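Local coordinates for thiamin pyrophosphokinase family protein (PDB 3MEL) that probably catalyses the ATP-dependent transfer of pyrophosphate to thiamine, yielding thiamine diphosphate, the cofactor form of vitamin B1, at residues A[135-140]-A[207-212]; A[156-161]-A[195-200]; A[25-30]-A[43-48]; A[3-8]-A[97-102]. One frame throughout, in Å; residues are numbered along the deposited sequence.

In the fold
The chain opens with residues 3-8, the first half of contact 4. Contact 3 comes next and is nested inside contact 4: residues 25-30 pair with 43-48 before residues 97-102 return to the first strand. These two contacts touch through strands 3-7 and 26-29 and build the parallel half of the main sheet. Contact 1 opens at 135-140, after contact 4 has closed. Contact 2 lies within its loop, from 156-161 to 195-200, and contact 1 closes at 207-212. None of the four cross. Contact 1 belongs to the antiparallel half of the same sheet, and contact 2 joins that half to a second, three-stranded sheet.

Contact 1: A[135-140]-A[207-212]; sequences NSIQYY and AVIQSK
Ile209 and Ile137 lie side by side and point the same way from neighbouring antiparallel strands. From CB, the side chain of Ile209 splits into two branches. CG1 stands beside the backbone N (chi1 -66°) and meets CG1 of Ile137 at 3.7 Å. CD1 of Ile209, at the end of that branch, is 4.0 Å from the same Ile137 CG1 and also packs on Cys159. The other branch, CG2, reaches toward Asn135, whose OD1 is 3.9 Å away. OD1 of Asn135 also lies 3.5 Å from CB of Ser211. The amide of Asn135 has its polar partners on the second subunit, where OD1 accepts from the N of Ile106 and ND2 donates to the O of Gly104. Ile106 of the second subunit also packs on Ile209, so this face of the pair takes part in the dimer.

On the other face the ring of Tyr140 crosses Val208 at a slant. CD2 and CE2 of Tyr140 are both 3.4 Å from CG2 of Val208.

The backbones are tied in two hydrogen-bonded pairs. Ser136 and Gln210 bond both ways, and the bond from Gln210 N to Ser136 O is nearly straight at 170°. Gln138 N donates to Val208 O at 2.9 Å, while the return bond is weak. CA of Ile137 and CA of Ile209 also approach the O of Val208 and of Ser136, respectively. This is a regular antiparallel ladder in the main sheet, on the side of the beta-rich domain characteristic of thiamin pyrophosphokinases.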
loop_
_atom_site.group_PDB
_atom_site.type_symbol
_atom_site.label_atom_id
_atom_site.label_comp_id
_atom_site.label_asym_id
_atom_site.label_seq_id
_atom_site.Cartn_x
_atom_site.Cartn_y
_atom_site.Cartn_z
ATOM N N ASN A 135 -8.167 -8.131 -1.644
ATOM C CA ASN A 135 -7.413 -7.582 -2.767
ATOM C C ASN A 135 -6.772 -8.634 -3.617
ATOM O O ASN A 135 -6.377 -9.690 -3.124
ATOM C CB ASN A 135 -6.344 -6.605 -2.275
ATOM C CG ASN A 135 -6.936 -5.328 -1.757
ATOM O OD1 ASN A 135 -7.325 -4.464 -2.533
ATOM N ND2 ASN A 135 -7.031 -5.204 -0.442
ATOM N N SER A 136 -6.666 -8.340 -4.904
ATOM C CA SER A 136 -5.987 -9.237 -5.809
ATOM C C SER A 136 -5.264 -8.438 -6.868
ATOM O O SER A 136 -5.902 -7.708 -7.636
ATOM C CB SER A 136 -6.970 -10.203 -6.460
ATOM O OG SER A 136 -6.320 -10.918 -7.498
ATOM N N ILE A 137 -3.939 -8.611 -6.929
ATOM C CA ILE A 137 -3.076 -7.735 -7.705
ATOM C C ILE A 137 -2.337 -8.453 -8.831
ATOM O O ILE A 137 -1.710 -9.479 -8.616
ATOM C CB ILE A 137 -2.065 -7.033 -6.771
ATOM C CG1 ILE A 137 -2.805 -6.297 -5.647
ATOM C CG2 ILE A 137 -1.202 -6.042 -7.546
ATOM C CD1 ILE A 137 -1.933 -5.779 -4.531
ATOM N N GLN A 138 -2.414 -7.899 -10.035
ATOM C CA GLN A 138 -1.727 -8.450 -11.198
ATOM C C GLN A 138 -0.880 -7.366 -11.840
ATOM O O GLN A 138 -1.259 -6.197 -11.804
ATOM C CB GLN A 138 -2.741 -8.943 -12.226
ATOM C CG GLN A 138 -3.037 -10.431 -12.161
ATOM C CD GLN A 138 -3.650 -10.959 -13.454
ATOM O OE1 GLN A 138 -4.810 -10.685 -13.764
ATOM N NE2 GLN A 138 -2.867 -11.706 -14.216
ATOM N N TYR A 139 0.246 -7.735 -12.446
ATOM C CA TYR A 139 1.123 -6.726 -13.054
ATOM C C TYR A 139 1.145 -6.787 -14.568
ATOM O O TYR A 139 1.068 -7.862 -15.152
ATOM C CB TYR A 139 2.550 -6.806 -12.502
ATOM C CG TYR A 139 2.613 -6.537 -11.024
ATOM C CD1 TYR A 139 2.666 -5.241 -10.529
ATOM C CD2 TYR A 139 2.598 -7.577 -10.120
ATOM C CE1 TYR A 139 2.713 -5.000 -9.173
ATOM C CE2 TYR A 139 2.646 -7.343 -8.769
ATOM C CZ TYR A 139 2.698 -6.063 -8.303
ATOM O OH TYR A 139 2.730 -5.871 -6.961
ATOM N N TYR A 140 1.248 -5.618 -15.194
ATOM C CA TYR A 140 1.294 -5.534 -16.646
ATOM C C TYR A 140 2.366 -4.581 -17.163
ATOM O O TYR A 140 2.503 -3.469 -16.670
ATOM C CB TYR A 140 -0.059 -5.099 -17.187
ATOM C CG TYR A 140 -1.140 -6.134 -17.031
ATOM C CD1 TYR A 140 -1.321 -7.119 -17.983
ATOM C CD2 TYR A 140 -1.977 -6.123 -15.931
ATOM C CE1 TYR A 140 -2.294 -8.060 -17.837
ATOM C CE2 TYR A 140 -2.960 -7.067 -15.775
ATOM C CZ TYR A 140 -3.120 -8.033 -16.733
ATOM O OH TYR A 140 -4.122 -8.972 -16.588
ATOM N N ALA A 207 -0.464 -1.893 -12.214
ATOM C CA ALA A 207 -0.874 -2.952 -11.334
ATOM C C ALA A 207 -2.376 -2.975 -11.416
ATOM O O ALA A 207 -3.043 -2.081 -10.901
ATOM C CB ALA A 207 -0.424 -2.658 -9.898
ATOM N N VAL A 208 -2.924 -3.972 -12.088
ATOM C CA VAL A 208 -4.362 -4.079 -12.107
ATOM C C VAL A 208 -4.775 -4.645 -10.761
ATOM O O VAL A 208 -4.228 -5.663 -10.321
ATOM C CB VAL A 208 -4.826 -4.964 -13.263
ATOM C CG1 VAL A 208 -6.303 -5.282 -13.134
ATOM C CG2 VAL A 208 -4.522 -4.277 -14.584
ATOM N N ILE A 209 -5.708 -3.979 -10.086
ATOM C CA ILE A 209 -6.165 -4.439 -8.773
ATOM C C ILE A 209 -7.670 -4.647 -8.713
ATOM O O ILE A 209 -8.427 -3.756 -9.072
ATOM C CB ILE A 209 -5.754 -3.464 -7.636
ATOM C CG1 ILE A 209 -4.232 -3.430 -7.462
ATOM C CG2 ILE A 209 -6.421 -3.854 -6.326
ATOM C CD1 ILE A 209 -3.774 -2.463 -6.400
ATOM N N GLN A 210 -8.097 -5.826 -8.263
ATOM C CA GLN A 210 -9.512 -6.101 -8.031
ATOM C C GLN A 210 -9.763 -6.278 -6.545
ATOM O O GLN A 210 -9.028 -6.985 -5.877
ATOM C CB GLN A 210 -9.959 -7.345 -8.793
ATOM C CG GLN A 210 -9.885 -7.214 -10.312
ATOM C CD GLN A 210 -10.542 -8.385 -11.038
ATOM O OE1 GLN A 210 -9.960 -8.956 -11.961
ATOM N NE2 GLN A 210 -11.759 -8.737 -10.622
ATOM N N SER A 211 -10.815 -5.655 -6.032
ATOM C CA SER A 211 -10.989 -5.530 -4.592
ATOM C C SER A 211 -12.463 -5.597 -4.232
ATOM O O SER A 211 -13.309 -5.624 -5.120
ATOM C CB SER A 211 -10.388 -4.206 -4.113
ATOM O OG SER A 211 -10.780 -3.102 -4.938
ATOM N N LYS A 212 -12.766 -5.636 -2.935
ATOM C CA LYS A 212 -14.152 -5.609 -2.449
ATOM C C LYS A 212 -14.215 -5.096 -1.014
ATOM O O LYS A 212 -13.185 -4.998 -0.352
ATOM C CB LYS A 212 -14.785 -6.997 -2.501
ATOM C CG LYS A 212 -14.277 -7.950 -1.419
ATOM C CD LYS A 212 -14.875 -9.336 -1.579
ATOM C CE LYS A 212 -14.174 -10.362 -0.703
ATOM N NZ LYS A 212 -14.661 -11.755 -0.967
#

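Contact 2: A[156-161]-A[195-200]; sequences LAYCCL and EAAAFS
The hydroxyl of Tyr158 lies mostly against carbon of the facing strand. Its OH is 3.7 Å from CD2 of Phe199 and 4.0 Å from CB of Ala197, with O of Ala198 also 4.0 Å away. No hydrogen bond links the two segments, so the contact rests on apolar and aromatic packing.

The main interaction is a T-shaped pair. Tyr158 turns its edge to one face of Phe199, with the ring planes at 61° and the centroids 4.8 Å apart. CE1 of Tyr158 is the leading atom. It stands above the Phe199 ring, shifted toward its rim, over the CG-CD2 side. CG of Phe199 sits between its own backbone N and carbonyl carbon (chi1 80°), which places the ring by the tyrosine, and chi2 turns a face to it. The opposite strand supplies the edge: Tyr158 points across the gap with CG beside its backbone N (chi1 -64°).

Beside the rings, CD2 of Leu156 meets CB of Ala197 at 3.7 Å. Leu156, Tyr158, Ala197 and Phe199 all point toward the other segment.

The strand axes come no closer than 10.3 Å and run almost in the same direction. That is the spacing of two sheets packed face to face, as in a beta sandwich, and both segments belong to the thiamine-binding family region. Strand 155-160 sits in the large sheet between 206-211 and 185-190. Val208 lies beside both rings, and Tyr140 meets Phe199 edge-to-face. Strand 196-200 is the middle strand of the small sheet, between 144-148 and 167-170, and Leu169 of the latter touches both aromatic rings.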
loop_
_atom_site.group_PDB
_atom_site.type_symbol
_atom_site.label_atom_id
_atom_site.label_comp_id
_atom_site.label_asym_id
_atom_site.label_seq_id
_atom_site.Cartn_x
_atom_site.Cartn_y
_atom_site.Cartn_z
ATOM N N LEU A 156 -12.603 -2.559 -9.719
ATOM C CA LEU A 156 -11.477 -2.701 -10.628
ATOM C C LEU A 156 -10.617 -1.433 -10.549
ATOM O O LEU A 156 -11.128 -0.333 -10.378
ATOM C CB LEU A 156 -11.987 -2.926 -12.056
ATOM C CG LEU A 156 -10.997 -2.997 -13.227
ATOM C CD1 LEU A 156 -9.959 -4.127 -13.073
ATOM C CD2 LEU A 156 -11.739 -3.106 -14.551
ATOM N N ALA A 157 -9.310 -1.572 -10.657
ATOM C CA ALA A 157 -8.451 -0.413 -10.511
ATOM C C ALA A 157 -7.252 -0.514 -11.427
ATOM O O ALA A 157 -6.661 -1.586 -11.604
ATOM C CB ALA A 157 -8.009 -0.274 -9.091
ATOM N N TYR A 158 -6.915 0.607 -12.042
ATOM C CA TYR A 158 -5.667 0.699 -12.769
ATOM C C TYR A 158 -4.733 1.625 -12.010
ATOM O O TYR A 158 -4.893 2.851 -11.997
ATOM C CB TYR A 158 -5.896 1.157 -14.202
ATOM C CG TYR A 158 -6.707 0.158 -14.992
ATOM C CD1 TYR A 158 -6.091 -0.836 -15.737
ATOM C CD2 TYR A 158 -8.096 0.203 -14.978
ATOM C CE1 TYR A 158 -6.845 -1.764 -16.448
ATOM C CE2 TYR A 158 -8.843 -0.690 -15.677
ATOM C CZ TYR A 158 -8.220 -1.677 -16.413
ATOM O OH TYR A 158 -8.994 -2.570 -17.108
ATOM N N CYS A 159 -3.781 0.999 -11.330
ATOM C CA CYS A 159 -2.815 1.701 -10.512
ATOM C C CYS A 159 -1.533 1.819 -11.316
ATOM O O CYS A 159 -0.866 0.825 -11.571
ATOM C CB CYS A 159 -2.602 0.912 -9.231
ATOM S SG CYS A 159 -4.128 0.724 -8.297
ATOM N N CYS A 160 -1.229 3.020 -11.782
ATOM C CA CYS A 160 -0.031 3.245 -12.573
ATOM C C CYS A 160 1.148 3.459 -11.645
ATOM O O CYS A 160 1.217 4.475 -10.949
ATOM C CB CYS A 160 -0.211 4.464 -13.470
ATOM S SG CYS A 160 -1.634 4.319 -14.550
ATOM N N LEU A 161 2.072 2.508 -11.622
ATOM C CA LEU A 161 3.167 2.576 -10.680
ATOM C C LEU A 161 4.204 3.601 -11.140
ATOM O O LEU A 161 5.008 4.132 -10.337
ATOM C CB LEU A 161 3.785 1.198 -10.497
ATOM C CG LEU A 161 2.777 0.163 -10.004
ATOM C CD1 LEU A 161 3.428 -1.212 -9.949
ATOM C CD2 LEU A 161 2.196 0.582 -8.651
ATOM N N GLU A 195 -18.089 -9.490 -17.890
ATOM C CA GLU A 195 -17.301 -10.421 -17.101
ATOM C C GLU A 195 -15.814 -10.170 -17.348
ATOM O O GLU A 195 -14.939 -10.814 -16.744
ATOM C CB GLU A 195 -17.680 -11.866 -17.446
ATOM C CG GLU A 195 -19.183 -12.159 -17.316
ATOM C CD GLU A 195 -19.753 -11.767 -15.955
ATOM O OE1 GLU A 195 -19.244 -12.276 -14.925
ATOM O OE2 GLU A 195 -20.713 -10.956 -15.919
ATOM N N ALA A 196 -15.529 -9.231 -18.243
ATOM C CA ALA A 196 -14.156 -8.925 -18.586
ATOM C C ALA A 196 -14.060 -7.476 -18.969
ATOM O O ALA A 196 -14.989 -6.927 -19.555
ATOM C CB ALA A 196 -13.673 -9.802 -19.734
ATOM N N ALA A 197 -12.937 -6.852 -18.633
ATOM C CA ALA A 197 -12.661 -5.502 -19.091
ATOM C C ALA A 197 -11.457 -5.585 -20.012
ATOM O O ALA A 197 -10.874 -6.650 -20.170
ATOM C CB ALA A 197 -12.400 -4.593 -17.928
ATOM N N ALA A 198 -11.107 -4.479 -20.651
ATOM C CA ALA A 198 -9.906 -4.455 -21.471
ATOM C C ALA A 198 -9.192 -3.109 -21.355
ATOM O O ALA A 198 -9.799 -2.113 -20.959
ATOM C CB ALA A 198 -10.235 -4.776 -22.915
ATOM N N PHE A 199 -7.896 -3.091 -21.674
ATOM C CA PHE A 199 -7.096 -1.872 -21.600
ATOM C C PHE A 199 -5.758 -2.057 -22.295
ATOM O O PHE A 199 -5.289 -3.179 -22.475
ATOM C CB PHE A 199 -6.844 -1.475 -20.147
ATOM C CG PHE A 199 -5.733 -2.254 -19.485
ATOM C CD1 PHE A 199 -4.467 -1.698 -19.340
ATOM C CD2 PHE A 199 -5.954 -3.544 -19.005
ATOM C CE1 PHE A 199 -3.432 -2.409 -18.723
ATOM C CE2 PHE A 199 -4.923 -4.273 -18.379
ATOM C CZ PHE A 199 -3.660 -3.703 -18.239
ATOM N N SER A 200 -5.136 -0.942 -22.665
ATOM C CA SER A 200 -3.834 -0.979 -23.322
ATOM C C SER A 200 -3.036 0.293 -23.053
ATOM O O SER A 200 -3.592 1.312 -22.632
ATOM C CB SER A 200 -3.974 -1.238 -24.830
ATOM O OG SER A 200 -5.171 -0.679 -25.346
#

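Contact 3: A[25-30]-A[43-48]; sequences YFVGID and LQLAVG
Tyr25 meets Leu45 with the edge of its ring: Leu45 CD2 lies near the ring plane, and the two side chains cross at a slant. The OH of Tyr25 is 3.4 Å from CB of Leu45, and its CE2 is 3.8 Å from Leu45 CD2. The ring reaches this place because CG of Tyr25 lies opposite its backbone N (chi1 -164°). Val27 runs alongside Leu45 on the same face, and its CG1 also touches CG2 of Val47.

The two strands are parallel. O of Phe26 takes two bonds, from N of Gln44 at 2.9 Å and from N of Leu45 at 3.2 Å. The second donor lies in the carbonyl plane and the first is tilted out of it. Further along, Gly28 uses both its N and its O, bonding to Leu45 O and Val47 N. On the other face CD1 of Leu43 rests 3.6 Å from N of Gly28, on the side where this glycine has no CB.

Asp30 follows directly after strand 26-29. Its N bonds to Val47 O at 2.7 Å, and its OD1 lies 3.3 Å from CA of Gly48. Phe50 N donates to that OD1, Asp49 N adds a weak bond, and the carboxylate of Asp79 is close by.

Helix 32-37 links the strands, so this is a beta-alpha-beta crossover in the catalytic domain. Just past its first strand Asp30 joins Asp49 in the magnesium site, close to the bound thiamine diphosphate.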
loop_
_atom_site.group_PDB
_atom_site.type_symbol
_atom_site.label_atom_id
_atom_site.label_comp_id
_atom_site.label_asym_id
_atom_site.label_seq_id
_atom_site.Cartn_x
_atom_site.Cartn_y
_atom_site.Cartn_z
ATOM N N TYR A 25 2.839 -26.645 -5.727
ATOM C CA TYR A 25 4.013 -26.424 -4.902
ATOM C C TYR A 25 3.645 -25.400 -3.839
ATOM O O TYR A 25 3.121 -24.338 -4.160
ATOM C CB TYR A 25 5.155 -25.895 -5.774
ATOM C CG TYR A 25 6.538 -25.979 -5.161
ATOM C CD1 TYR A 25 7.124 -27.214 -4.889
ATOM C CD2 TYR A 25 7.278 -24.823 -4.872
ATOM C CE1 TYR A 25 8.392 -27.297 -4.331
ATOM C CE2 TYR A 25 8.552 -24.902 -4.326
ATOM C CZ TYR A 25 9.098 -26.141 -4.060
ATOM O OH TYR A 25 10.354 -26.244 -3.514
ATOM N N PHE A 26 3.910 -25.714 -2.575
ATOM C CA PHE A 26 3.560 -24.813 -1.486
ATOM C C PHE A 26 4.802 -24.302 -0.770
ATOM O O PHE A 26 5.656 -25.085 -0.352
ATOM C CB PHE A 26 2.620 -25.497 -0.494
ATOM C CG PHE A 26 1.268 -25.822 -1.062
ATOM C CD1 PHE A 26 0.123 -25.268 -0.526
ATOM C CD2 PHE A 26 1.136 -26.699 -2.132
ATOM C CE1 PHE A 26 -1.133 -25.580 -1.033
ATOM C CE2 PHE A 26 -0.111 -27.013 -2.644
ATOM C CZ PHE A 26 -1.247 -26.441 -2.094
ATOM N N VAL A 27 4.880 -22.979 -0.623
ATOM C CA VAL A 27 6.060 -22.302 -0.097
ATOM C C VAL A 27 5.721 -21.515 1.161
ATOM O O VAL A 27 4.865 -20.652 1.140
ATOM C CB VAL A 27 6.654 -21.347 -1.140
ATOM C CG1 VAL A 27 7.969 -20.750 -0.640
ATOM C CG2 VAL A 27 6.890 -22.072 -2.434
ATOM N N GLY A 28 6.398 -21.831 2.259
ATOM C CA GLY A 28 6.213 -21.113 3.499
ATOM C C GLY A 28 7.288 -20.052 3.610
ATOM O O GLY A 28 8.426 -20.255 3.191
ATOM N N ILE A 29 6.925 -18.905 4.161
ATOM C CA ILE A 29 7.887 -17.845 4.400
ATOM C C ILE A 29 7.877 -17.522 5.883
ATOM O O ILE A 29 6.871 -17.051 6.411
ATOM C CB ILE A 29 7.538 -16.596 3.593
ATOM C CG1 ILE A 29 7.435 -16.947 2.102
ATOM C CG2 ILE A 29 8.563 -15.531 3.827
ATOM C CD1 ILE A 29 6.981 -15.807 1.219
ATOM N N ASP A 30 8.985 -17.806 6.564
ATOM C CA ASP A 30 9.069 -17.556 7.997
ATOM C C ASP A 30 7.849 -18.148 8.693
ATOM O O ASP A 30 7.574 -19.333 8.589
ATOM C CB ASP A 30 9.139 -16.051 8.293
ATOM C CG ASP A 30 10.505 -15.600 8.747
ATOM O OD1 ASP A 30 11.493 -16.301 8.470
ATOM O OD2 ASP A 30 10.600 -14.528 9.375
ATOM N N LEU A 43 3.782 -28.232 2.908
ATOM C CA LEU A 43 4.894 -27.301 3.053
ATOM C C LEU A 43 6.019 -27.979 2.345
ATOM O O LEU A 43 6.526 -28.973 2.823
ATOM C CB LEU A 43 5.260 -27.098 4.523
ATOM C CG LEU A 43 6.514 -26.283 4.829
ATOM C CD1 LEU A 43 6.393 -24.867 4.277
ATOM C CD2 LEU A 43 6.790 -26.264 6.328
ATOM N N GLN A 44 6.393 -27.475 1.186
ATOM C CA GLN A 44 7.417 -28.141 0.410
ATOM C C GLN A 44 8.706 -27.325 0.334
ATOM O O GLN A 44 9.772 -27.866 0.007
ATOM C CB GLN A 44 6.889 -28.472 -0.982
ATOM C CG GLN A 44 5.729 -29.439 -0.955
ATOM C CD GLN A 44 4.942 -29.403 -2.227
ATOM O OE1 GLN A 44 5.151 -30.200 -3.124
ATOM N NE2 GLN A 44 4.053 -28.447 -2.325
ATOM N N LEU A 45 8.594 -26.030 0.630
ATOM C CA LEU A 45 9.748 -25.125 0.648
ATOM C C LEU A 45 9.600 -24.127 1.796
ATOM O O LEU A 45 8.617 -23.392 1.845
ATOM C CB LEU A 45 9.885 -24.401 -0.694
ATOM C CG LEU A 45 11.048 -23.428 -0.915
ATOM C CD1 LEU A 45 12.391 -24.132 -0.809
ATOM C CD2 LEU A 45 10.911 -22.721 -2.268
ATOM N N ALA A 46 10.550 -24.136 2.735
ATOM C CA ALA A 46 10.520 -23.198 3.869
ATOM C C ALA A 46 11.646 -22.155 3.773
ATOM O O ALA A 46 12.817 -22.512 3.652
ATOM C CB ALA A 46 10.579 -23.942 5.173
ATOM N N VAL A 47 11.285 -20.871 3.796
ATOM C CA VAL A 47 12.257 -19.800 3.559
ATOM C C VAL A 47 12.207 -18.656 4.577
ATOM O O VAL A 47 11.142 -18.235 5.029
ATOM C CB VAL A 47 12.098 -19.189 2.152
ATOM C CG1 VAL A 47 13.424 -18.615 1.688
ATOM C CG2 VAL A 47 11.635 -20.228 1.183
ATOM N N GLY A 48 13.378 -18.137 4.916
ATOM C CA GLY A 48 13.458 -17.063 5.883
ATOM C C GLY A 48 14.632 -17.206 6.814
ATOM O O GLY A 48 15.506 -18.016 6.581
#

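Contact 4: A[3-8]-A[97-102]; sequences RVLLVA and TIIGAT
Ala8 faces a turn rather than a strand: the second partner leaves the sheet after Ile99. Gly100 has a positive phi, and Ala101 is the centre of an inverse gamma turn. CB of Ala8 points into this bend and lies against O of Gly100, with CB of Ala101 farther off. N of Ala8 still bonds to O of Ile99 at 2.9 Å, the last link of the ladder.

Before that the pairing is regular and parallel. N of Thr97 donates to O of Val4, N of Leu6 to O of Thr97 at 2.8 Å, and N of Ile99 to O of Leu6. The first two bonds are almost straight, at 171° and 174°.

Ile99 carries much of the apolar contact. Its CG1 lies between the backbone N and the carbonyl carbon (chi1 72°), which sets it 4.2 Å from CG2 of Val7. The CG2 branch meets CD1 of Leu5, also at 4.2 Å. That leucine methyl crosses to CG2 of Thr97 as well, at 3.9 Å. On the opposite face CD1 of Leu6 lies by the backbone of Thr97, 3.4 Å from its O, with CG1 of Ile98 more loosely beside it.

Strand 3-7 is central in the parallel part of the sheet, between 26-29 and 95-99, and 128-131 follows beyond 95-99. Trp15, in a loop, covers Val7 and Ile99. On the other face Ile98 comes near Thr80 of helix 79-90. Past the strand end, the side chain of Ala8 lies about 5 Å from the bound thiamine diphosphate at the nearest atoms.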
loop_
_atom_site.group_PDB
_atom_site.type_symbol
_atom_site.label_atom_id
_atom_site.label_comp_id
_atom_site.label_asym_id
_atom_site.label_seq_id
_atom_site.Cartn_x
_atom_site.Cartn_y
_atom_site.Cartn_z
ATOM N N ARG A 3 1.031 -23.569 -11.033
ATOM C CA ARG A 3 0.881 -22.495 -10.074
ATOM C C ARG A 3 1.663 -22.780 -8.809
ATOM O O ARG A 3 1.744 -23.931 -8.378
ATOM C CB ARG A 3 -0.584 -22.297 -9.737
ATOM C CG ARG A 3 -1.405 -21.932 -10.933
ATOM C CD ARG A 3 -2.831 -21.673 -10.524
ATOM N NE ARG A 3 -3.667 -21.445 -11.694
ATOM C CZ ARG A 3 -4.417 -22.379 -12.263
ATOM N NH1 ARG A 3 -4.445 -23.608 -11.758
ATOM N NH2 ARG A 3 -5.144 -22.080 -13.330
ATOM N N VAL A 4 2.249 -21.746 -8.217
ATOM C CA VAL A 4 2.925 -21.928 -6.948
ATOM C C VAL A 4 2.314 -21.004 -5.932
ATOM O O VAL A 4 2.002 -19.872 -6.252
ATOM C CB VAL A 4 4.409 -21.631 -7.056
ATOM C CG1 VAL A 4 5.086 -21.906 -5.723
ATOM C CG2 VAL A 4 5.043 -22.450 -8.188
ATOM N N LEU A 5 2.133 -21.480 -4.710
ATOM C CA LEU A 5 1.541 -20.656 -3.655
ATOM C C LEU A 5 2.532 -20.322 -2.539
ATOM O O LEU A 5 3.093 -21.229 -1.943
ATOM C CB LEU A 5 0.350 -21.374 -3.037
ATOM C CG LEU A 5 -0.302 -20.599 -1.901
ATOM C CD1 LEU A 5 -1.102 -19.443 -2.465
ATOM C CD2 LEU A 5 -1.194 -21.490 -1.087
ATOM N N LEU A 6 2.730 -19.032 -2.246
ATOM C CA LEU A 6 3.679 -18.605 -1.199
ATOM C C LEU A 6 2.971 -17.984 0.005
ATOM O O LEU A 6 2.023 -17.244 -0.165
ATOM C CB LEU A 6 4.717 -17.634 -1.766
ATOM C CG LEU A 6 5.520 -18.116 -2.976
ATOM C CD1 LEU A 6 4.657 -18.015 -4.227
ATOM C CD2 LEU A 6 6.806 -17.341 -3.158
ATOM N N VAL A 7 3.424 -18.283 1.219
ATOM C CA VAL A 7 2.715 -17.837 2.423
ATOM C C VAL A 7 3.593 -17.046 3.416
ATOM O O VAL A 7 4.407 -17.608 4.140
ATOM C CB VAL A 7 2.052 -19.027 3.143
ATOM C CG1 VAL A 7 1.160 -18.548 4.255
ATOM C CG2 VAL A 7 1.264 -19.881 2.145
ATOM N N ALA A 8 3.432 -15.727 3.423
ATOM C CA ALA A 8 4.063 -14.879 4.419
ATOM C C ALA A 8 3.360 -15.054 5.761
ATOM O O ALA A 8 2.446 -15.869 5.893
ATOM C CB ALA A 8 4.017 -13.445 3.989
ATOM N N THR A 97 1.655 -16.928 -6.595
ATOM C CA THR A 97 0.621 -16.281 -5.816
ATOM C C THR A 97 1.138 -16.073 -4.412
ATOM O O THR A 97 1.482 -17.026 -3.714
ATOM C CB THR A 97 -0.651 -17.150 -5.768
ATOM O OG1 THR A 97 -1.129 -17.372 -7.101
ATOM C CG2 THR A 97 -1.730 -16.489 -4.938
ATOM N N ILE A 98 1.203 -14.821 -3.994
ATOM C CA ILE A 98 1.714 -14.522 -2.671
ATOM C C ILE A 98 0.606 -14.094 -1.748
ATOM O O ILE A 98 0.032 -13.031 -1.916
ATOM C CB ILE A 98 2.785 -13.430 -2.715
ATOM C CG1 ILE A 98 3.919 -13.840 -3.656
ATOM C CG2 ILE A 98 3.332 -13.165 -1.321
ATOM C CD1 ILE A 98 5.095 -12.868 -3.626
ATOM N N ILE A 99 0.299 -14.920 -0.763
ATOM C CA ILE A 99 -0.663 -14.524 0.245
ATOM C C ILE A 99 0.003 -14.347 1.617
ATOM O O ILE A 99 1.122 -14.810 1.842
ATOM C CB ILE A 99 -1.827 -15.518 0.343
ATOM C CG1 ILE A 99 -1.365 -16.822 0.996
ATOM C CG2 ILE A 99 -2.431 -15.752 -1.039
ATOM C CD1 ILE A 99 -2.482 -17.726 1.445
ATOM N N GLY A 100 -0.687 -13.647 2.516
ATOM C CA GLY A 100 -0.247 -13.483 3.883
ATOM C C GLY A 100 0.740 -12.365 4.004
ATOM O O GLY A 100 1.363 -12.210 5.047
ATOM N N ALA A 101 0.916 -11.599 2.930
ATOM C CA ALA A 101 1.778 -10.418 2.979
ATOM C C ALA A 101 0.947 -9.246 3.489
ATOM O O ALA A 101 0.858 -8.201 2.831
ATOM C CB ALA A 101 2.364 -10.111 1.615
ATOM N N THR A 102 0.356 -9.446 4.673
ATOM C CA THR A 102 -0.693 -8.586 5.233
ATOM C C THR A 102 -0.320 -8.008 6.612
ATOM O O THR A 102 -1.131 -7.344 7.266
ATOM C CB THR A 102 -2.086 -9.335 5.309
ATOM O OG1 THR A 102 -2.018 -10.468 6.192
ATOM C CG2 THR A 102 -2.536 -9.794 3.928
#